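Local structure of cellobiose 2-epimerase (Ruminococcus albus, 3VW5) at residues A[51-56]-A[370-375]; A[300-305]-A[350-355]. The protein probably catalyses the reversible epimerization of cellobiose to 4-O-beta-D-glucopyranosyl-D-mannose. The protein carries 2 engineered substitutions. One frame throughout, in Å; residues are numbered along the deposited sequence.

Contact 1 (A[51-56]-A[370-375]); sequences SRILWF and KCPYHN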
ATOM      1  N   SER A  51      -6.672   8.327   2.423  1.00 32.60           N
ATOM      2  CA  SER A  51      -7.136   7.310   1.507  1.00 31.17           C
ATOM      3  C   SER A  51      -6.911   5.931   2.093  1.00 32.27           C
ATOM      4  O   SER A  51      -7.746   5.048   1.946  1.00 30.61           O
ATOM      5  CB  SER A  51      -6.464   7.461   0.152  1.00 32.62           C
ATOM      6  OG  SER A  51      -6.830   8.697  -0.414  1.00 31.48           O
ATOM      7  N   ARG A  52      -5.785   5.748   2.777  1.00 37.23           N
ATOM      8  CA  ARG A  52      -5.470   4.449   3.369  1.00 37.05           C
ATOM      9  C   ARG A  52      -6.402   4.096   4.533  1.00 33.53           C
ATOM     10  O   ARG A  52      -6.815   2.935   4.696  1.00 28.84           O
ATOM     11  CB  ARG A  52      -4.005   4.382   3.764  1.00 33.14           C
ATOM     12  CG  ARG A  52      -3.099   4.327   2.566  1.00 39.61           C
ATOM     13  CD  ARG A  52      -1.650   4.620   2.900  1.00 39.36           C
ATOM     14  NE  ARG A  52      -0.756   4.151   1.849  1.00 44.43           N
ATOM     15  CZ  ARG A  52       0.570   4.082   1.958  1.00 49.50           C
ATOM     16  NH1 ARG A  52       1.180   4.452   3.081  1.00 50.82           N
ATOM     17  NH2 ARG A  52       1.287   3.633   0.941  1.00 44.62           N
ATOM     18  N   ILE A  53      -6.743   5.105   5.326  1.00 31.35           N
ATOM     19  CA  ILE A  53      -7.747   4.924   6.358  1.00 36.95           C
ATOM     20  C   ILE A  53      -9.094   4.559   5.711  1.00 35.15           C
ATOM     21  O   ILE A  53      -9.722   3.562   6.094  1.00 32.47           O
ATOM     22  CB  ILE A  53      -7.846   6.150   7.260  1.00 37.24           C
ATOM     23  CG1 ILE A  53      -6.538   6.306   8.022  1.00 34.07           C
ATOM     24  CG2 ILE A  53      -9.015   6.027   8.247  1.00 35.36           C
ATOM     25  CD1 ILE A  53      -6.359   7.665   8.696  1.00 33.32           C
ATOM     26  N   LEU A  54      -9.509   5.339   4.708  1.00 39.04           N
ATOM     27  CA  LEU A  54     -10.739   5.050   3.948  1.00 32.09           C
ATOM     28  C   LEU A  54     -10.715   3.624   3.416  1.00 33.68           C
ATOM     29  O   LEU A  54     -11.662   2.859   3.611  1.00 37.29           O
ATOM     30  CB  LEU A  54     -10.959   6.052   2.810  1.00 32.00           C
ATOM     31  CG  LEU A  54     -12.194   5.806   1.923  1.00 38.29           C
ATOM     32  CD1 LEU A  54     -13.448   5.523   2.745  1.00 35.35           C
ATOM     33  CD2 LEU A  54     -12.458   6.935   0.934  1.00 30.67           C
ATOM     34  N   TRP A  55      -9.620   3.241   2.769  1.00 34.12           N
ATOM     35  CA  TRP A  55      -9.525   1.871   2.299  1.00 33.33           C
ATOM     36  C   TRP A  55      -9.692   0.882   3.451  1.00 32.95           C
ATOM     37  O   TRP A  55     -10.359  -0.142   3.322  1.00 36.61           O
ATOM     38  CB  TRP A  55      -8.206   1.593   1.553  1.00 30.53           C
ATOM     39  CG  TRP A  55      -8.169   0.147   1.117  1.00 29.97           C
ATOM     40  CD1 TRP A  55      -8.629  -0.365  -0.060  1.00 28.82           C
ATOM     41  CD2 TRP A  55      -7.717  -0.978   1.892  1.00 34.99           C
ATOM     42  NE1 TRP A  55      -8.463  -1.727  -0.082  1.00 34.77           N
ATOM     43  CE2 TRP A  55      -7.912  -2.132   1.105  1.00 33.64           C
ATOM     44  CE3 TRP A  55      -7.153  -1.120   3.168  1.00 30.43           C
ATOM     45  CZ2 TRP A  55      -7.578  -3.408   1.557  1.00 32.37           C
ATOM     46  CZ3 TRP A  55      -6.823  -2.392   3.612  1.00 26.34           C
ATOM     47  CH2 TRP A  55      -7.034  -3.512   2.814  1.00 29.12           C
ATOM     48  N   PHE A  56      -9.063   1.199   4.574  1.00 35.82           N
ATOM     49  CA  PHE A  56      -9.006   0.289   5.700  1.00 36.54           C
ATOM     50  C   PHE A  56     -10.361   0.065   6.343  1.00 40.13           C
ATOM     51  O   PHE A  56     -10.755  -1.080   6.597  1.00 36.98           O
ATOM     52  CB  PHE A  56      -8.057   0.827   6.758  1.00 38.02           C
ATOM     53  CG  PHE A  56      -8.189   0.141   8.077  1.00 34.67           C
ATOM     54  CD1 PHE A  56      -7.681  -1.125   8.254  1.00 32.03           C
ATOM     55  CD2 PHE A  56      -8.826   0.763   9.132  1.00 32.20           C
ATOM     56  CE1 PHE A  56      -7.793  -1.758   9.457  1.00 37.45           C
ATOM     57  CE2 PHE A  56      -8.929   0.137  10.352  1.00 37.45           C
ATOM     58  CZ  PHE A  56      -8.416  -1.129  10.519  1.00 37.33           C
ATOM     59  N   LYS A 370       2.688   6.468   7.615  1.00 42.20           N
ATOM     60  CA  LYS A 370       2.305   5.296   8.406  1.00 37.68           C
ATOM     61  C   LYS A 370       0.833   5.336   8.842  1.00 41.31           C
ATOM     62  O   LYS A 370       0.385   6.291   9.495  1.00 39.51           O
ATOM     63  CB  LYS A 370       3.239   5.117   9.603  1.00 36.44           C
ATOM     64  CG  LYS A 370       2.978   3.853  10.383  1.00 35.83           C
ATOM     65  CD  LYS A 370       4.082   3.578  11.377  1.00 37.47           C
ATOM     66  CE  LYS A 370       3.831   2.274  12.121  1.00 33.68           C
ATOM     67  NZ  LYS A 370       2.657   2.376  13.008  1.00 35.32           N
ATOM     68  N   CYS A 371       0.099   4.280   8.477  1.00 40.87           N
ATOM     69  CA  CYS A 371      -1.368   4.234   8.560  1.00 37.69           C
ATOM     70  C   CYS A 371      -1.838   2.804   8.865  1.00 36.57           C
ATOM     71  O   CYS A 371      -1.011   1.935   9.119  1.00 32.25           O
ATOM     72  CB  CYS A 371      -1.985   4.718   7.236  1.00 46.33           C
ATOM     73  SG  CYS A 371      -0.773   5.032   5.918  1.00 68.66           S
ATOM     74  N   PRO A 372      -3.170   2.553   8.845  1.00 35.77           N
ATOM     75  CA  PRO A 372      -3.634   1.190   9.148  1.00 35.56           C
ATOM     76  C   PRO A 372      -3.704   0.266   7.942  1.00 33.19           C
ATOM     77  O   PRO A 372      -4.174  -0.854   8.068  1.00 35.40           O
ATOM     78  CB  PRO A 372      -5.046   1.415   9.710  1.00 31.02           C
ATOM     79  CG  PRO A 372      -5.502   2.650   9.088  1.00 36.47           C
ATOM     80  CD  PRO A 372      -4.287   3.515   8.806  1.00 31.04           C
ATOM     81  N   TYR A 373      -3.231   0.726   6.795  1.00 31.97           N
ATOM     82  CA  TYR A 373      -3.453   0.023   5.539  1.00 32.06           C
ATOM     83  C   TYR A 373      -2.631  -1.265   5.386  1.00 38.26           C
ATOM     84  O   TYR A 373      -3.199  -2.353   5.234  1.00 37.18           O
ATOM     85  CB  TYR A 373      -3.281   1.007   4.375  1.00 34.21           C
ATOM     86  CG  TYR A 373      -2.625   0.490   3.110  1.00 37.72           C
ATOM     87  CD1 TYR A 373      -3.296  -0.369   2.245  1.00 33.42           C
ATOM     88  CD2 TYR A 373      -1.349   0.922   2.744  1.00 38.67           C
ATOM     89  CE1 TYR A 373      -2.695  -0.809   1.074  1.00 38.64           C
ATOM     90  CE2 TYR A 373      -0.745   0.488   1.581  1.00 31.43           C
ATOM     91  CZ  TYR A 373      -1.413  -0.376   0.750  1.00 37.52           C
ATOM     92  OH  TYR A 373      -0.811  -0.809  -0.414  1.00 38.78           O
ATOM     93  N   HIS A 374      -1.308  -1.162   5.466  1.00 36.55           N
ATOM     94  CA  HIS A 374      -0.469  -2.357   5.351  1.00 34.21           C
ATOM     95  C   HIS A 374      -0.778  -3.433   6.399  1.00 36.06           C
ATOM     96  O   HIS A 374      -0.939  -4.620   6.059  1.00 37.91           O
ATOM     97  CB  HIS A 374       1.024  -1.999   5.372  1.00 35.15           C
ATOM     98  CG  HIS A 374       1.528  -1.414   4.087  1.00 38.44           C
ATOM     99  ND1 HIS A 374       1.659  -2.160   2.932  1.00 33.72           N
ATOM    100  CD2 HIS A 374       1.945  -0.162   3.778  1.00 34.47           C
ATOM    101  CE1 HIS A 374       2.134  -1.389   1.967  1.00 34.23           C
ATOM    102  NE2 HIS A 374       2.321  -0.175   2.456  1.00 35.90           N
ATOM    103  N   ASN A 375      -0.844  -3.044   7.671  1.00 32.71           N
ATOM    104  CA  ASN A 375      -1.034  -4.049   8.716  1.00 35.36           C
ATOM    105  C   ASN A 375      -2.494  -4.503   8.818  1.00 39.41           C
ATOM    106  O   ASN A 375      -2.775  -5.697   9.065  1.00 37.74           O
ATOM    107  CB  ASN A 375      -0.450  -3.603  10.068  1.00 33.63           C
ATOM    108  CG  ASN A 375      -0.987  -2.272  10.514  1.00 37.28           C
ATOM    109  OD1 ASN A 375      -1.814  -1.670   9.829  1.00 37.81           O
ATOM    110  ND2 ASN A 375      -0.532  -1.802  11.668  1.00 37.30           N
TER

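Contact 2 (A[300-305]-A[350-355]); sequences TRVWWV and YSEVTF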
ATOM      1  N   THR A 300      17.099  -3.657   8.846  1.00 37.68           N
ATOM      2  CA  THR A 300      16.028  -3.087   9.666  1.00 40.35           C
ATOM      3  C   THR A 300      14.679  -3.733   9.351  1.00 39.95           C
ATOM      4  O   THR A 300      14.321  -3.911   8.180  1.00 38.46           O
ATOM      5  CB  THR A 300      15.893  -1.583   9.421  1.00 42.10           C
ATOM      6  OG1 THR A 300      17.120  -0.934   9.752  1.00 42.22           O
ATOM      7  CG2 THR A 300      14.735  -0.986  10.243  1.00 40.01           C
ATOM      8  N   ARG A 301      13.930  -4.085  10.392  1.00 38.63           N
ATOM      9  CA  ARG A 301      12.579  -4.607  10.208  1.00 36.97           C
ATOM     10  C   ARG A 301      11.587  -3.455  10.138  1.00 35.36           C
ATOM     11  O   ARG A 301      11.263  -2.850  11.158  1.00 34.50           O
ATOM     12  CB  ARG A 301      12.194  -5.579  11.325  1.00 39.37           C
ATOM     13  CG  ARG A 301      12.832  -6.965  11.212  1.00 38.27           C
ATOM     14  CD  ARG A 301      14.277  -7.036  11.767  1.00 40.64           C
ATOM     15  NE  ARG A 301      14.724  -8.429  11.798  1.00 41.01           N
ATOM     16  CZ  ARG A 301      15.247  -9.073  10.757  1.00 39.86           C
ATOM     17  NH1 ARG A 301      15.435  -8.437   9.604  1.00 37.10           N
ATOM     18  NH2 ARG A 301      15.587 -10.354  10.866  1.00 40.27           N
ATOM     19  N   VAL A 302      11.152  -3.139   8.915  1.00 35.37           N
ATOM     20  CA  VAL A 302      10.136  -2.126   8.656  1.00 30.18           C
ATOM     21  C   VAL A 302       8.779  -2.816   8.758  1.00 34.11           C
ATOM     22  O   VAL A 302       8.590  -3.916   8.216  1.00 34.82           O
ATOM     23  CB  VAL A 302      10.316  -1.491   7.261  1.00 32.86           C
ATOM     24  CG1 VAL A 302       9.242  -0.443   6.993  1.00 31.00           C
ATOM     25  CG2 VAL A 302      11.677  -0.853   7.140  1.00 32.05           C
ATOM     26  N   TRP A 303       7.840  -2.183   9.457  1.00 34.24           N
ATOM     27  CA  TRP A 303       6.584  -2.844   9.823  1.00 33.17           C
ATOM     28  C   TRP A 303       5.779  -3.319   8.593  1.00 37.65           C
ATOM     29  O   TRP A 303       5.342  -4.477   8.554  1.00 34.18           O
ATOM     30  CB  TRP A 303       5.740  -1.944  10.736  1.00 30.63           C
ATOM     31  CG  TRP A 303       4.735  -1.130   9.998  1.00 32.38           C
ATOM     32  CD1 TRP A 303       3.398  -1.381   9.892  1.00 37.21           C
ATOM     33  CD2 TRP A 303       4.981   0.051   9.225  1.00 35.27           C
ATOM     34  NE1 TRP A 303       2.794  -0.418   9.123  1.00 37.02           N
ATOM     35  CE2 TRP A 303       3.744   0.469   8.697  1.00 34.92           C
ATOM     36  CE3 TRP A 303       6.125   0.803   8.944  1.00 35.96           C
ATOM     37  CZ2 TRP A 303       3.619   1.599   7.896  1.00 36.46           C
ATOM     38  CZ3 TRP A 303       6.001   1.927   8.158  1.00 34.91           C
ATOM     39  CH2 TRP A 303       4.758   2.318   7.639  1.00 34.49           C
ATOM     40  N   TRP A 304       5.606  -2.439   7.597  1.00 35.38           N
ATOM     41  CA  TRP A 304       4.840  -2.784   6.395  1.00 31.23           C
ATOM     42  C   TRP A 304       5.495  -3.888   5.596  1.00 33.37           C
ATOM     43  O   TRP A 304       4.813  -4.682   4.948  1.00 36.63           O
ATOM     44  CB  TRP A 304       4.554  -1.575   5.497  1.00 30.48           C
ATOM     45  CG  TRP A 304       5.717  -1.030   4.701  1.00 30.90           C
ATOM     46  CD1 TRP A 304       6.471   0.068   5.013  1.00 28.43           C
ATOM     47  CD2 TRP A 304       6.220  -1.508   3.431  1.00 34.64           C
ATOM     48  NE1 TRP A 304       7.427   0.279   4.049  1.00 27.86           N
ATOM     49  CE2 TRP A 304       7.292  -0.664   3.064  1.00 33.13           C
ATOM     50  CE3 TRP A 304       5.875  -2.568   2.582  1.00 33.16           C
ATOM     51  CZ2 TRP A 304       8.018  -0.841   1.871  1.00 32.25           C
ATOM     52  CZ3 TRP A 304       6.608  -2.749   1.405  1.00 34.73           C
ATOM     53  CH2 TRP A 304       7.665  -1.885   1.062  1.00 32.62           C
ATOM     54  N   VAL A 305       6.819  -3.949   5.650  1.00 34.94           N
ATOM     55  CA  VAL A 305       7.534  -5.017   4.971  1.00 33.08           C
ATOM     56  C   VAL A 305       7.203  -6.378   5.606  1.00 34.56           C
ATOM     57  O   VAL A 305       7.000  -7.355   4.900  1.00 32.52           O
ATOM     58  CB  VAL A 305       9.046  -4.740   4.944  1.00 30.19           C
ATOM     59  CG1 VAL A 305       9.793  -5.912   4.351  1.00 39.73           C
ATOM     60  CG2 VAL A 305       9.321  -3.498   4.124  1.00 32.39           C
ATOM     61  N   TYR A 350       5.154  -0.598  16.099  1.00 33.82           N
ATOM     62  CA  TYR A 350       6.326   0.220  15.855  1.00 35.96           C
ATOM     63  C   TYR A 350       6.607   0.306  14.360  1.00 33.56           C
ATOM     64  O   TYR A 350       6.478  -0.684  13.632  1.00 32.67           O
ATOM     65  CB  TYR A 350       7.549  -0.369  16.547  1.00 34.95           C
ATOM     66  CG  TYR A 350       7.533  -0.272  18.041  1.00 32.08           C
ATOM     67  CD1 TYR A 350       7.867   0.919  18.685  1.00 34.58           C
ATOM     68  CD2 TYR A 350       7.216  -1.376  18.817  1.00 32.98           C
ATOM     69  CE1 TYR A 350       7.876   1.002  20.066  1.00 34.53           C
ATOM     70  CE2 TYR A 350       7.214  -1.305  20.193  1.00 34.68           C
ATOM     71  CZ  TYR A 350       7.553  -0.118  20.812  1.00 36.05           C
ATOM     72  OH  TYR A 350       7.569  -0.049  22.176  1.00 37.34           O
ATOM     73  N   SER A 351       7.004   1.492  13.918  1.00 33.17           N
ATOM     74  CA  SER A 351       7.430   1.730  12.540  1.00 35.92           C
ATOM     75  C   SER A 351       8.642   0.879  12.102  1.00 39.99           C
ATOM     76  O   SER A 351       8.580   0.163  11.095  1.00 38.27           O
ATOM     77  CB  SER A 351       7.757   3.212  12.373  1.00 35.32           C
ATOM     78  OG  SER A 351       7.891   3.555  11.015  1.00 45.68           O
ATOM     79  N   GLU A 352       9.737   0.964  12.864  1.00 39.57           N
ATOM     80  CA  GLU A 352      11.001   0.319  12.496  1.00 37.27           C
ATOM     81  C   GLU A 352      11.736  -0.303  13.694  1.00 40.63           C
ATOM     82  O   GLU A 352      11.997   0.355  14.705  1.00 36.62           O
ATOM     83  CB  GLU A 352      11.927   1.313  11.768  1.00 35.93           C
ATOM     84  CG  GLU A 352      11.479   1.654  10.344  1.00 39.93           C
ATOM     85  CD  GLU A 352      12.334   2.722   9.658  1.00 44.57           C
ATOM     86  OE1 GLU A 352      13.310   3.220  10.263  1.00 49.19           O
ATOM     87  OE2 GLU A 352      12.034   3.079   8.493  1.00 49.53           O
ATOM     88  N   VAL A 353      12.081  -1.579  13.573  1.00 35.75           N
ATOM     89  CA  VAL A 353      12.869  -2.226  14.611  1.00 38.74           C
ATOM     90  C   VAL A 353      14.128  -2.852  14.025  1.00 41.75           C
ATOM     91  O   VAL A 353      14.047  -3.566  13.023  1.00 40.68           O
ATOM     92  CB  VAL A 353      12.077  -3.312  15.350  1.00 39.32           C
ATOM     93  CG1 VAL A 353      12.937  -3.905  16.454  1.00 41.31           C
ATOM     94  CG2 VAL A 353      10.809  -2.734  15.926  1.00 36.85           C
ATOM     95  N   THR A 354      15.275  -2.586  14.660  1.00 40.94           N
ATOM     96  CA  THR A 354      16.582  -3.117  14.231  1.00 36.44           C
ATOM     97  C   THR A 354      16.653  -4.639  14.279  1.00 39.64           C
ATOM     98  O   THR A 354      15.845  -5.303  14.938  1.00 42.59           O
ATOM     99  CB  THR A 354      17.762  -2.587  15.103  1.00 33.67           C
ATOM    100  OG1 THR A 354      17.684  -3.141  16.420  1.00 35.52           O
ATOM    101  CG2 THR A 354      17.794  -1.064  15.177  1.00 25.66           C
ATOM    102  N   PHE A 355      17.647  -5.183  13.584  1.00 42.69           N
ATOM    103  CA  PHE A 355      17.908  -6.615  13.565  1.00 38.21           C
ATOM    104  C   PHE A 355      18.121  -7.158  14.982  1.00 41.52           C
ATOM    105  O   PHE A 355      17.884  -8.339  15.263  1.00 41.14           O
ATOM    106  CB  PHE A 355      19.145  -6.866  12.717  1.00 36.20           C
ATOM    107  CG  PHE A 355      19.393  -8.305  12.421  1.00 39.41           C
ATOM    108  CD1 PHE A 355      18.730  -8.932  11.374  1.00 37.41           C
ATOM    109  CD2 PHE A 355      20.302  -9.033  13.171  1.00 42.38           C
ATOM    110  CE1 PHE A 355      18.961 -10.250  11.079  1.00 36.95           C
ATOM    111  CE2 PHE A 355      20.529 -10.360  12.889  1.00 39.36           C
ATOM    112  CZ  PHE A 355      19.859 -10.970  11.837  1.00 42.86           C
TER

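Contact 1 (A[51-56]-A[370-375])
Arg52 and Cys371 make the polar part of this contact: NH1 of Arg52 gives a hydrogen bond to SG of Cys371 over 3.5 Å, nearly straight (166° at the hydrogen), with the sulfur close to the guanidinium plane. The arginine gets there because its chain runs extended from CG to NE, carrying the guanidinium past the start of helix 373-385.

Flat groups meet next. CD2 of Tyr373 stands over one face of that guanidinium, toward its rim, 3.4 Å from Arg52 NE and with the two planes 30° apart. The same tyrosine turns its edge to the face of Trp55 in a T-shaped pair, ring centroids 5.8 Å apart and planes at 85°. Its OH is hydrogen-bonded to Glu187, which fixes the far end of the ring.

Apolar packing closes the other flank. Pro372, the N-cap residue of helix 373-385, sets CB almost squarely over the Phe56 ring, 3.8 Å from its centroid, a CH-pi contact. Its CD rests 3.7 Å from CG1 of Ile53, and Trp18 of helix 2-19 touches both Pro372 and Ile53.

All eight touching residues are buried. The arrangement is consistent with closure of the (alpha/alpha)6 barrel, where the final helix, 373-385, packs on helix 47-64.

Contact 2 (A[300-305]-A[350-355])
Two main-chain bonds tie Arg301 to Val353 as an antiparallel hydrogen-bonded pair: Arg301 N donates to Val353 O over 2.7 Å, and Val353 N returns a bond to Arg301 O over 2.8 Å. A further main-chain bond follows past the bridges, from Trp303 N, at the start of helix 303-318, to Ser351 O (3.0 Å). Between these bonds, Val302 and Glu352 form a non-hydrogen-bonded pair, their side chains side by side and pointing the same way. Strand 352-353 is thus paired with 296-302, the strand that runs directly into helix 303-318, in a small antiparallel sheet of this (alpha/alpha)6-barrel protein.

The Arg301 side chain can be followed outward. CB lies 3.2 Å from Val353 O, the carbonyl that accepts the bond from its own backbone N. CG passes the same oxygen more loosely, and CD lies near both that oxygen and Thr354 O, 3.9 Å from the latter. A bend at chi2 (82°) turns the chain along segment 350-355 toward Phe355. NE is only loosely near the Phe355 ring, but CZ is 3.5 Å from Phe355 CD1, and NH2 is 3.4 Å from Phe355 CE1. The ring carbon CD1 stands over a guanidinium face, toward its rim, with the planes inclined by 56°; this is an oblique approach, not a parallel stack.

The chemistry divides accordingly: main-chain bonds set the strand register, whereas NH1 bonds Asn289 of strand 287-293 and NH2 makes a weak bond to Glu284 O. The guanidinium thus ties Phe355 to strand 287-293, with no salt bridge between the two segments.

How the contacts relate
Contact 1 is the core contact, its centre about 8 Å from that of the chain and every touching residue buried; contact 2 lies about 16 Å out and is only partly buried. Contact 1 joins helix 47-64 to the start of helix 373-385 and the loop before it through side chains, with no backbone hydrogen bond between its segments, whereas contact 2 pairs strands chiefly through main-chain bonds. Both use an arginine against an aromatic ring, but the planes lie closer to parallel in contact 1. They hold different elements yet touch directly: His374 CG is 3.3 Å from Trp304 CB, their rings stacked, and Lys370 makes a cation-pi contact with Trp303. Helix 373-385 follows strand 352-353 beyond a long loop.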